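PDB 6PTR: beta sliding clamp from Bartonella birtlesii LL-WM9, which probably encircles DNA as a ring-shaped head-to-tail homodimer, tethering DNA polymerases and other proteins to it and so conferring processivity. Local coordinates for residues N267-I272 / Y325-L330; V13-F18 / D84-L89; F19-R24 / E63-N68. One frame throughout, in Å; residues are numbered along the deposited sequence.

Contact 1. Residues N267-I272 / Y325-L330; sequences NDRKLI and YTSEPL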
loop_
_atom_site.group_PDB
_atom_site.type_symbol
_atom_site.label_atom_id
_atom_site.label_comp_id
_atom_site.label_asym_id
_atom_site.label_seq_id
_atom_site.Cartn_x
_atom_site.Cartn_y
_atom_site.Cartn_z
ATOM N N ASN C 267 15.951 -11.807 37.860
ATOM C CA ASN C 267 16.665 -10.594 37.465
ATOM C C ASN C 267 16.515 -9.510 38.525
ATOM O O ASN C 267 15.427 -9.306 39.064
ATOM C CB ASN C 267 16.142 -10.079 36.122
ATOM C CG ASN C 267 16.580 -10.921 34.961
ATOM O OD1 ASN C 267 17.240 -11.950 35.131
ATOM N ND2 ASN C 267 16.198 -10.501 33.754
ATOM N N ASP C 268 17.610 -8.794 38.807
ATOM C CA ASP C 268 17.673 -7.924 39.976
ATOM C C ASP C 268 18.050 -6.477 39.675
ATOM O O ASP C 268 18.318 -5.720 40.616
ATOM C CB ASP C 268 18.657 -8.507 40.995
ATOM C CG ASP C 268 20.072 -8.628 40.442
ATOM O OD1 ASP C 268 20.229 -8.709 39.206
ATOM O OD2 ASP C 268 21.027 -8.642 41.240
ATOM N N ARG C 269 18.120 -6.076 38.416
ATOM C CA ARG C 269 18.313 -4.680 38.029
ATOM C C ARG C 269 17.034 -4.178 37.370
ATOM O O ARG C 269 16.641 -4.690 36.319
ATOM C CB ARG C 269 19.472 -4.524 37.044
ATOM C CG ARG C 269 20.797 -5.034 37.578
ATOM C CD ARG C 269 21.945 -4.670 36.652
ATOM N NE ARG C 269 22.909 -5.760 36.531
ATOM C CZ ARG C 269 24.157 -5.614 36.094
ATOM N NH1 ARG C 269 24.611 -4.412 35.767
ATOM N NH2 ARG C 269 24.954 -6.668 36.005
ATOM N N LYS C 270 16.417 -3.156 37.945
ATOM C CA LYS C 270 15.141 -2.661 37.436
ATOM C C LYS C 270 15.331 -1.316 36.750
ATOM O O LYS C 270 15.884 -0.387 37.344
ATOM C CB LYS C 270 14.119 -2.528 38.572
ATOM C CG LYS C 270 12.753 -2.023 38.104
ATOM C CD LYS C 270 11.652 -2.354 39.129
ATOM C CE LYS C 270 11.456 -1.300 40.151
ATOM N NZ LYS C 270 10.276 -1.639 41.023
ATOM N N LEU C 271 14.865 -1.215 35.508
ATOM C CA LEU C 271 14.889 0.023 34.739
ATOM C C LEU C 271 13.452 0.426 34.447
ATOM O O LEU C 271 12.682 -0.388 33.932
ATOM C CB LEU C 271 15.674 -0.157 33.436
ATOM C CG LEU C 271 15.509 0.915 32.348
ATOM C CD1 LEU C 271 16.058 2.261 32.855
ATOM C CD2 LEU C 271 16.190 0.523 31.034
ATOM N N ILE C 272 13.083 1.657 34.794
ATOM C CA ILE C 272 11.775 2.204 34.448
ATOM C C ILE C 272 11.987 3.399 33.536
ATOM O O ILE C 272 12.774 4.294 33.856
ATOM C CB ILE C 272 10.961 2.646 35.672
ATOM C CG1 ILE C 272 10.914 1.558 36.747
ATOM C CG2 ILE C 272 9.559 3.016 35.211
ATOM C CD1 ILE C 272 10.233 2.022 38.041
ATOM N N TYR C 325 16.617 4.357 37.618
ATOM C CA TYR C 325 17.562 3.245 37.633
ATOM C C TYR C 325 18.587 3.546 38.704
ATOM O O TYR C 325 19.219 4.607 38.671
ATOM C CB TYR C 325 18.233 3.074 36.286
ATOM C CG TYR C 325 19.135 1.868 36.184
ATOM C CD1 TYR C 325 18.619 0.630 35.829
ATOM C CD2 TYR C 325 20.512 1.976 36.402
ATOM C CE1 TYR C 325 19.431 -0.477 35.723
ATOM C CE2 TYR C 325 21.337 0.867 36.290
ATOM C CZ TYR C 325 20.787 -0.351 35.944
ATOM O OH TYR C 325 21.579 -1.463 35.813
ATOM N N THR C 326 18.735 2.626 39.656
ATOM C CA THR C 326 19.635 2.819 40.782
ATOM C C THR C 326 20.616 1.664 40.943
ATOM O O THR C 326 21.270 1.569 41.986
ATOM C CB THR C 326 18.828 3.019 42.079
ATOM O OG1 THR C 326 18.003 1.875 42.327
ATOM C CG2 THR C 326 17.934 4.243 41.975
ATOM N N SER C 327 20.747 0.789 39.944
ATOM C CA SER C 327 21.600 -0.382 40.050
ATOM C C SER C 327 22.981 -0.108 39.455
ATOM O O SER C 327 23.316 1.008 39.053
ATOM C CB SER C 327 20.951 -1.586 39.370
ATOM O OG SER C 327 19.669 -1.873 39.909
ATOM N N GLU C 328 23.792 -1.154 39.418
ATOM C CA GLU C 328 25.101 -1.092 38.787
ATOM C C GLU C 328 24.945 -0.700 37.319
ATOM O O GLU C 328 24.077 -1.254 36.629
ATOM C CB GLU C 328 25.778 -2.459 38.916
ATOM C CG GLU C 328 27.188 -2.567 38.361
ATOM C CD GLU C 328 27.704 -4.002 38.393
ATOM O OE1 GLU C 328 27.025 -4.866 38.993
ATOM O OE2 GLU C 328 28.784 -4.265 37.818
ATOM N N PRO C 329 25.731 0.254 36.815
ATOM C CA PRO C 329 25.614 0.632 35.397
ATOM C C PRO C 329 25.721 -0.589 34.487
ATOM O O PRO C 329 26.400 -1.565 34.798
ATOM C CB PRO C 329 26.781 1.600 35.191
ATOM C CG PRO C 329 26.993 2.211 36.586
ATOM C CD PRO C 329 26.717 1.078 37.539
ATOM N N LEU C 330 25.022 -0.538 33.360
ATOM C CA LEU C 330 24.959 -1.690 32.475
ATOM C C LEU C 330 24.897 -1.207 31.040
ATOM O O LEU C 330 24.164 -0.266 30.734
ATOM C CB LEU C 330 23.740 -2.562 32.793
ATOM C CG LEU C 330 23.402 -3.742 31.883
ATOM C CD1 LEU C 330 24.510 -4.784 31.891
ATOM C CD2 LEU C 330 22.096 -4.372 32.328
HETATM O O HOH W 1 17.228 0.192 39.590
#
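Arg269 lays its aliphatic stem across the hydroxyl end of Tyr325 and the CB of Ser327, its CD coming within 3.3 Å of Tyr325 OH. The arginine opens the edge strand 269-274 of the C-terminal clamp domain at a classic beta bulge, where Asp268 and Arg269 both face Leu355. Residues 325-329 belong to the loop before strand 330-335, which Leu330 begins. A bend at chi3 (-140°) turns the guanidinium toward this loop, with Leu330 CD1 over one face and Glu328 OE1 over the other. That carboxylate oxygen, 4.1 Å from Arg269 NH1, lies well out of the guanidinium plane, so charge alone links the two, and Glu328 is poorly ordered. The directed link is a weak bond from Arg269 NH1 to Glu328 O (3.3 Å). The same carbonyl takes a shorter bond from Tyr325 OH, at 2.6 Å, which ties the loop to its own aromatic side chain. Further along the strand, Leu271 CB packs 3.9 Å from Tyr325 CD1, the two side chains crossing at about a right angle. A water bridges the backbones nearby, donating to Lys270 O (2.7 Å) and accepting from Thr326 N (2.9 Å).

Contact 2. Residues V13-F18 / D84-L89; sequences VDRSQF and DIVRKL
Arg15 grips the carbonyl oxygen of Val86 side-on with two nitrogens, NE at 3.1 Å and NH2 at 3.2 Å from Val86 O. The acceptor lies close to the guanidinium plane, although both N-H bonds are bent, the NE one to 149°. A third, weak bond runs from Arg15 NH2 to Arg87 O (3.1 Å). Val86 O also accepts from Leu89 N, so three donors converge on one buried oxygen near the end of helix 79-88. Leu89 O sits over a face of the guanidinium, only 2.8 Å from Arg15 NE but at an angle too poor for a bond. Arg15 reaches these carbonyls from the first turn of helix 15-26, its chain bent at chi2 (-94°). An arginine laid against the carbonyls at a helix's C-terminal end joins the two helices of the N-terminal clamp domain; Asp14 N-caps the first of them through OD2, which accepts from Gln17 N. Beyond the polar cluster, Val86 CG2 meets the edge of the Phe18 ring, 3.9 Å from CE2, while Leu89 CB packs against Arg15 CG. Lys88 forms a salt bridge to Asp283 of the second subunit, so this helix end lies at the ring's subunit interface.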
loop_
_atom_site.group_PDB
_atom_site.type_symbol
_atom_site.label_atom_id
_atom_site.label_comp_id
_atom_site.label_asym_id
_atom_site.label_seq_id
_atom_site.Cartn_x
_atom_site.Cartn_y
_atom_site.Cartn_z
ATOM N N VAL C 13 -29.980 -12.479 -2.552
ATOM C CA VAL C 13 -29.373 -12.073 -1.291
ATOM C C VAL C 13 -29.160 -10.569 -1.280
ATOM O O VAL C 13 -29.074 -9.920 -2.323
ATOM C CB VAL C 13 -28.044 -12.795 -1.055
ATOM C CG1 VAL C 13 -28.297 -14.291 -0.992
ATOM C CG2 VAL C 13 -27.075 -12.438 -2.171
ATOM N N ASP C 14 -29.084 -10.014 -0.070
ATOM C CA ASP C 14 -28.715 -8.617 0.083
ATOM C C ASP C 14 -27.232 -8.480 -0.223
ATOM O O ASP C 14 -26.412 -9.247 0.288
ATOM C CB ASP C 14 -29.037 -8.143 1.502
ATOM C CG ASP C 14 -28.608 -6.709 1.758
ATOM O OD1 ASP C 14 -29.260 -5.780 1.235
ATOM O OD2 ASP C 14 -27.621 -6.513 2.501
ATOM N N ARG C 15 -26.879 -7.498 -1.056
ATOM C CA ARG C 15 -25.475 -7.351 -1.439
ATOM C C ARG C 15 -24.588 -7.125 -0.216
ATOM O O ARG C 15 -23.545 -7.771 -0.065
ATOM C CB ARG C 15 -25.327 -6.212 -2.440
ATOM C CG ARG C 15 -23.886 -5.942 -2.837
ATOM C CD ARG C 15 -23.268 -4.855 -1.965
ATOM N NE ARG C 15 -21.863 -4.652 -2.308
ATOM C CZ ARG C 15 -20.985 -3.998 -1.553
ATOM N NH1 ARG C 15 -21.346 -3.484 -0.381
ATOM N NH2 ARG C 15 -19.732 -3.871 -1.968
ATOM N N SER C 16 -24.992 -6.214 0.673
ATOM C CA SER C 16 -24.125 -5.848 1.789
ATOM C C SER C 16 -23.940 -7.011 2.752
ATOM O O SER C 16 -22.825 -7.267 3.217
ATOM C CB SER C 16 -24.681 -4.627 2.512
ATOM O OG SER C 16 -24.441 -3.466 1.743
ATOM N N GLN C 17 -25.016 -7.737 3.043
ATOM C CA GLN C 17 -24.903 -8.929 3.874
ATOM C C GLN C 17 -23.994 -9.971 3.232
ATOM O O GLN C 17 -23.115 -10.544 3.894
ATOM C CB GLN C 17 -26.294 -9.508 4.133
ATOM C CG GLN C 17 -26.256 -10.905 4.714
ATOM C CD GLN C 17 -25.708 -10.907 6.117
ATOM O OE1 GLN C 17 -26.293 -10.308 7.021
ATOM N NE2 GLN C 17 -24.567 -11.563 6.310
ATOM N N PHE C 18 -24.200 -10.245 1.940
ATOM C CA PHE C 18 -23.394 -11.242 1.243
ATOM C C PHE C 18 -21.922 -10.844 1.208
ATOM O O PHE C 18 -21.033 -11.690 1.376
ATOM C CB PHE C 18 -23.911 -11.432 -0.182
ATOM C CG PHE C 18 -23.267 -12.587 -0.909
ATOM C CD1 PHE C 18 -23.566 -13.888 -0.547
ATOM C CD2 PHE C 18 -22.398 -12.375 -1.960
ATOM C CE1 PHE C 18 -22.977 -14.962 -1.195
ATOM C CE2 PHE C 18 -21.808 -13.457 -2.614
ATOM C CZ PHE C 18 -22.107 -14.755 -2.215
ATOM N N ASP C 84 -14.276 -9.763 -5.566
ATOM C CA ASP C 84 -14.037 -8.537 -6.320
ATOM C C ASP C 84 -15.294 -8.093 -7.060
ATOM O O ASP C 84 -15.548 -6.887 -7.185
ATOM C CB ASP C 84 -12.872 -8.732 -7.288
ATOM C CG ASP C 84 -11.531 -8.867 -6.576
ATOM O OD1 ASP C 84 -11.402 -8.393 -5.428
ATOM O OD2 ASP C 84 -10.599 -9.447 -7.169
ATOM N N ILE C 85 -16.095 -9.041 -7.552
ATOM C CA ILE C 85 -17.341 -8.681 -8.226
ATOM C C ILE C 85 -18.315 -8.039 -7.241
ATOM O O ILE C 85 -18.817 -6.928 -7.467
ATOM C CB ILE C 85 -17.961 -9.916 -8.908
ATOM C CG1 ILE C 85 -17.138 -10.308 -10.138
ATOM C CG2 ILE C 85 -19.441 -9.669 -9.249
ATOM C CD1 ILE C 85 -17.486 -11.714 -10.647
ATOM N N VAL C 86 -18.564 -8.711 -6.115
ATOM C CA VAL C 86 -19.530 -8.199 -5.145
ATOM C C VAL C 86 -19.082 -6.849 -4.584
ATOM O O VAL C 86 -19.910 -5.951 -4.342
ATOM C CB VAL C 86 -19.747 -9.251 -4.038
ATOM C CG1 VAL C 86 -20.784 -8.743 -2.986
ATOM C CG2 VAL C 86 -20.253 -10.558 -4.646
ATOM N N ARG C 87 -17.776 -6.661 -4.400
ATOM C CA ARG C 87 -17.274 -5.363 -3.947
ATOM C C ARG C 87 -17.745 -4.214 -4.829
ATOM O O ARG C 87 -17.969 -3.103 -4.337
ATOM C CB ARG C 87 -15.748 -5.374 -3.893
ATOM C CG ARG C 87 -15.131 -4.055 -3.415
ATOM C CD ARG C 87 -13.623 -4.127 -3.550
ATOM N NE ARG C 87 -13.280 -4.860 -4.765
ATOM C CZ ARG C 87 -12.911 -4.306 -5.916
ATOM N NH1 ARG C 87 -12.791 -2.977 -6.040
ATOM N NH2 ARG C 87 -12.646 -5.099 -6.947
ATOM N N LYS C 88 -17.901 -4.449 -6.130
ATOM C CA LYS C 88 -18.277 -3.393 -7.057
ATOM C C LYS C 88 -19.779 -3.272 -7.267
ATOM O O LYS C 88 -20.211 -2.358 -7.985
ATOM C CB LYS C 88 -17.615 -3.616 -8.417
ATOM C CG LYS C 88 -16.112 -3.610 -8.381
ATOM C CD LYS C 88 -15.573 -3.685 -9.788
ATOM C CE LYS C 88 -14.087 -3.983 -9.771
ATOM N NZ LYS C 88 -13.588 -4.129 -11.154
ATOM N N LEU C 89 -20.571 -4.149 -6.683
ATOM C CA LEU C 89 -22.012 -3.997 -6.813
ATOM C C LEU C 89 -22.538 -3.064 -5.725
ATOM O O LEU C 89 -21.976 -3.002 -4.623
ATOM C CB LEU C 89 -22.704 -5.354 -6.730
ATOM C CG LEU C 89 -22.277 -6.322 -7.831
ATOM C CD1 LEU C 89 -22.834 -7.728 -7.572
ATOM C CD2 LEU C 89 -22.731 -5.800 -9.195
#

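Contact 3. Residues F19-R24 / E63-N68; sequences FKSLGR and ESFTVN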
loop_
_atom_site.group_PDB
_atom_site.type_symbol
_atom_site.label_atom_id
_atom_site.label_comp_id
_atom_site.label_asym_id
_atom_site.label_seq_id
_atom_site.Cartn_x
_atom_site.Cartn_y
_atom_site.Cartn_z
ATOM N N PHE C 19 -21.657 -9.559 0.976
ATOM C CA PHE C 19 -20.287 -9.053 0.927
ATOM C C PHE C 19 -19.594 -9.228 2.270
ATOM O O PHE C 19 -18.434 -9.655 2.333
ATOM C CB PHE C 19 -20.324 -7.583 0.529
ATOM C CG PHE C 19 -18.969 -6.981 0.275
ATOM C CD1 PHE C 19 -18.124 -7.526 -0.682
ATOM C CD2 PHE C 19 -18.557 -5.870 0.979
ATOM C CE1 PHE C 19 -16.873 -6.959 -0.930
ATOM C CE2 PHE C 19 -17.310 -5.299 0.741
ATOM C CZ PHE C 19 -16.471 -5.852 -0.216
ATOM N N LYS C 20 -20.297 -8.894 3.358
ATOM C CA LYS C 20 -19.728 -9.054 4.690
ATOM C C LYS C 20 -19.390 -10.509 4.973
ATOM O O LYS C 20 -18.296 -10.815 5.461
ATOM C CB LYS C 20 -20.691 -8.519 5.750
ATOM C CG LYS C 20 -20.081 -8.536 7.148
ATOM C CD LYS C 20 -20.949 -7.815 8.169
ATOM C CE LYS C 20 -20.237 -7.695 9.516
ATOM N NZ LYS C 20 -19.134 -6.690 9.500
ATOM N N SER C 21 -20.312 -11.425 4.662
ATOM C CA SER C 21 -20.068 -12.837 4.938
ATOM C C SER C 21 -18.951 -13.379 4.058
ATOM O O SER C 21 -18.042 -14.066 4.545
ATOM C CB SER C 21 -21.356 -13.649 4.746
ATOM O OG SER C 21 -22.388 -13.186 5.615
ATOM N N LEU C 22 -18.986 -13.056 2.760
ATOM C CA LEU C 22 -17.919 -13.467 1.857
ATOM C C LEU C 22 -16.571 -12.930 2.320
ATOM O O LEU C 22 -15.554 -13.616 2.200
ATOM C CB LEU C 22 -18.216 -12.982 0.436
ATOM C CG LEU C 22 -17.369 -13.520 -0.711
ATOM C CD1 LEU C 22 -17.376 -15.047 -0.742
ATOM C CD2 LEU C 22 -17.880 -12.944 -2.027
ATOM N N GLY C 23 -16.541 -11.698 2.834
ATOM C CA GLY C 23 -15.291 -11.148 3.312
ATOM C C GLY C 23 -14.701 -11.963 4.441
ATOM O O GLY C 23 -13.478 -12.065 4.567
ATOM N N ARG C 24 -15.560 -12.582 5.250
ATOM C CA ARG C 24 -15.080 -13.372 6.374
ATOM C C ARG C 24 -14.482 -14.701 5.939
ATOM O O ARG C 24 -13.652 -15.256 6.665
ATOM C CB ARG C 24 -16.214 -13.593 7.375
ATOM C CG ARG C 24 -16.539 -12.330 8.197
ATOM C CD ARG C 24 -17.765 -12.506 9.097
ATOM N NE ARG C 24 -17.982 -11.398 10.019
ATOM C CZ ARG C 24 -18.991 -11.335 10.881
ATOM N NH1 ARG C 24 -19.888 -12.312 10.928
ATOM N NH2 ARG C 24 -19.107 -10.297 11.699
ATOM N N GLU C 63 -19.329 -19.405 7.302
ATOM C CA GLU C 63 -20.240 -18.419 7.853
ATOM C C GLU C 63 -21.589 -18.641 7.208
ATOM O O GLU C 63 -21.660 -18.988 6.030
ATOM C CB GLU C 63 -19.823 -16.979 7.608
ATOM C CG GLU C 63 -20.721 -16.052 8.481
ATOM C CD GLU C 63 -20.617 -14.637 8.089
ATOM O OE1 GLU C 63 -21.632 -13.911 8.140
ATOM O OE2 GLU C 63 -19.505 -14.255 7.704
ATOM N N SER C 64 -22.647 -18.440 7.978
ATOM C CA SER C 64 -23.983 -18.704 7.484
ATOM C C SER C 64 -24.853 -17.499 7.755
ATOM O O SER C 64 -24.638 -16.781 8.733
ATOM C CB SER C 64 -24.579 -19.925 8.168
ATOM O OG SER C 64 -23.618 -20.966 8.187
ATOM N N PHE C 65 -25.852 -17.294 6.896
ATOM C CA PHE C 65 -26.843 -16.261 7.160
ATOM C C PHE C 65 -28.205 -16.701 6.638
ATOM O O PHE C 65 -28.309 -17.502 5.705
ATOM C CB PHE C 65 -26.447 -14.901 6.545
ATOM C CG PHE C 65 -26.180 -14.926 5.063
ATOM C CD1 PHE C 65 -24.981 -15.402 4.558
ATOM C CD2 PHE C 65 -27.127 -14.435 4.172
ATOM C CE1 PHE C 65 -24.730 -15.406 3.193
ATOM C CE2 PHE C 65 -26.872 -14.422 2.801
ATOM C CZ PHE C 65 -25.676 -14.908 2.313
ATOM N N THR C 66 -29.236 -16.100 7.224
ATOM C CA THR C 66 -30.625 -16.442 6.934
ATOM C C THR C 66 -31.074 -15.781 5.639
ATOM O O THR C 66 -30.910 -14.573 5.466
ATOM C CB THR C 66 -31.510 -15.998 8.095
ATOM O OG1 THR C 66 -31.220 -16.805 9.252
ATOM C CG2 THR C 66 -32.984 -16.105 7.717
ATOM N N VAL C 67 -31.612 -16.583 4.718
ATOM C CA VAL C 67 -32.134 -16.113 3.431
ATOM C C VAL C 67 -33.349 -16.946 3.086
ATOM O O VAL C 67 -33.318 -18.168 3.235
ATOM C CB VAL C 67 -31.141 -16.272 2.255
ATOM C CG1 VAL C 67 -31.647 -15.504 1.038
ATOM C CG2 VAL C 67 -29.765 -15.850 2.618
ATOM N N ASN C 68 -34.395 -16.308 2.584
ATOM C CA ASN C 68 -35.438 -17.072 1.906
ATOM C C ASN C 68 -34.846 -17.659 0.624
ATOM O O ASN C 68 -34.343 -16.919 -0.227
ATOM C CB ASN C 68 -36.641 -16.198 1.584
ATOM C CG ASN C 68 -37.685 -16.947 0.777
ATOM O OD1 ASN C 68 -37.876 -16.694 -0.414
ATOM N ND2 ASN C 68 -38.330 -17.894 1.408
#
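This is a helix-on-sheet contact of the N-terminal clamp domain, in which helix 15-26 lies against strand 59-69 of an antiparallel sheet. Over the short segments the axes run nearly antiparallel, at 166°, and approach to 8.6 Å. Such a spacing is bridged here by side chains, and a polar pair does the main work. Ser21 OG donates to Glu63 OE1 over 2.7 Å, approaching from above the carboxylate plane, 59° out of it. Gln17 O, one turn earlier, is a second acceptor close to this hydroxyl, whose one hydrogen would have to be shared. Glu63 reaches the helix because CG stands anti to the backbone N and the chain beyond it is extended, carrying the carboxylate over Ser21, where it crosses Arg24 obliquely. That arginine is itself stretched from CG to NE, and its NH1 makes a long salt bridge to Glu63 OE1 at 3.7 Å. Guanidinium and carboxylate planes are turned 49° from one another, far from a flat, paired arrangement. The other end of the guanidinium is engaged elsewhere, NH2 forming a salt bridge with Glu223. Two residues further along the strand, Phe65 also points at the helix; its CD1 lies 3.6 Å from Ser21 OG, approached obliquely, and the ring packs further on Gln17 and Phe18. Ser21 OG thus meets both an acid and an aromatic ring of the same strand. The short hydroxyl bond and the nearby arginine would tend to favour the charged form of Glu63, while burial would work against it; the arginine's positive charge is also drawn toward Glu223.

In the fold
Contacts 2 and 3 form a continuous neighbourhood in the N-terminal domain: both use helix 15-26, their centres lie 10 Å apart, and Val86 and Arg87 of one pack on Phe19 of the other. Contact 1 belongs to the C-terminal domain on the opposite side of the chain's centre, with nearest atoms about 46 Å from contact 2 and 39 Å from contact 3. Contact 2 is buried and joins helix to helix; contact 3, partly buried, joins helix to sheet; contact 1 joins an edge strand to a partly exposed loop. An arginine serves each: carbonyl oxygens receive it in contacts 1 and 2, more firmly in the latter, whereas contact 3 offers a carboxylate.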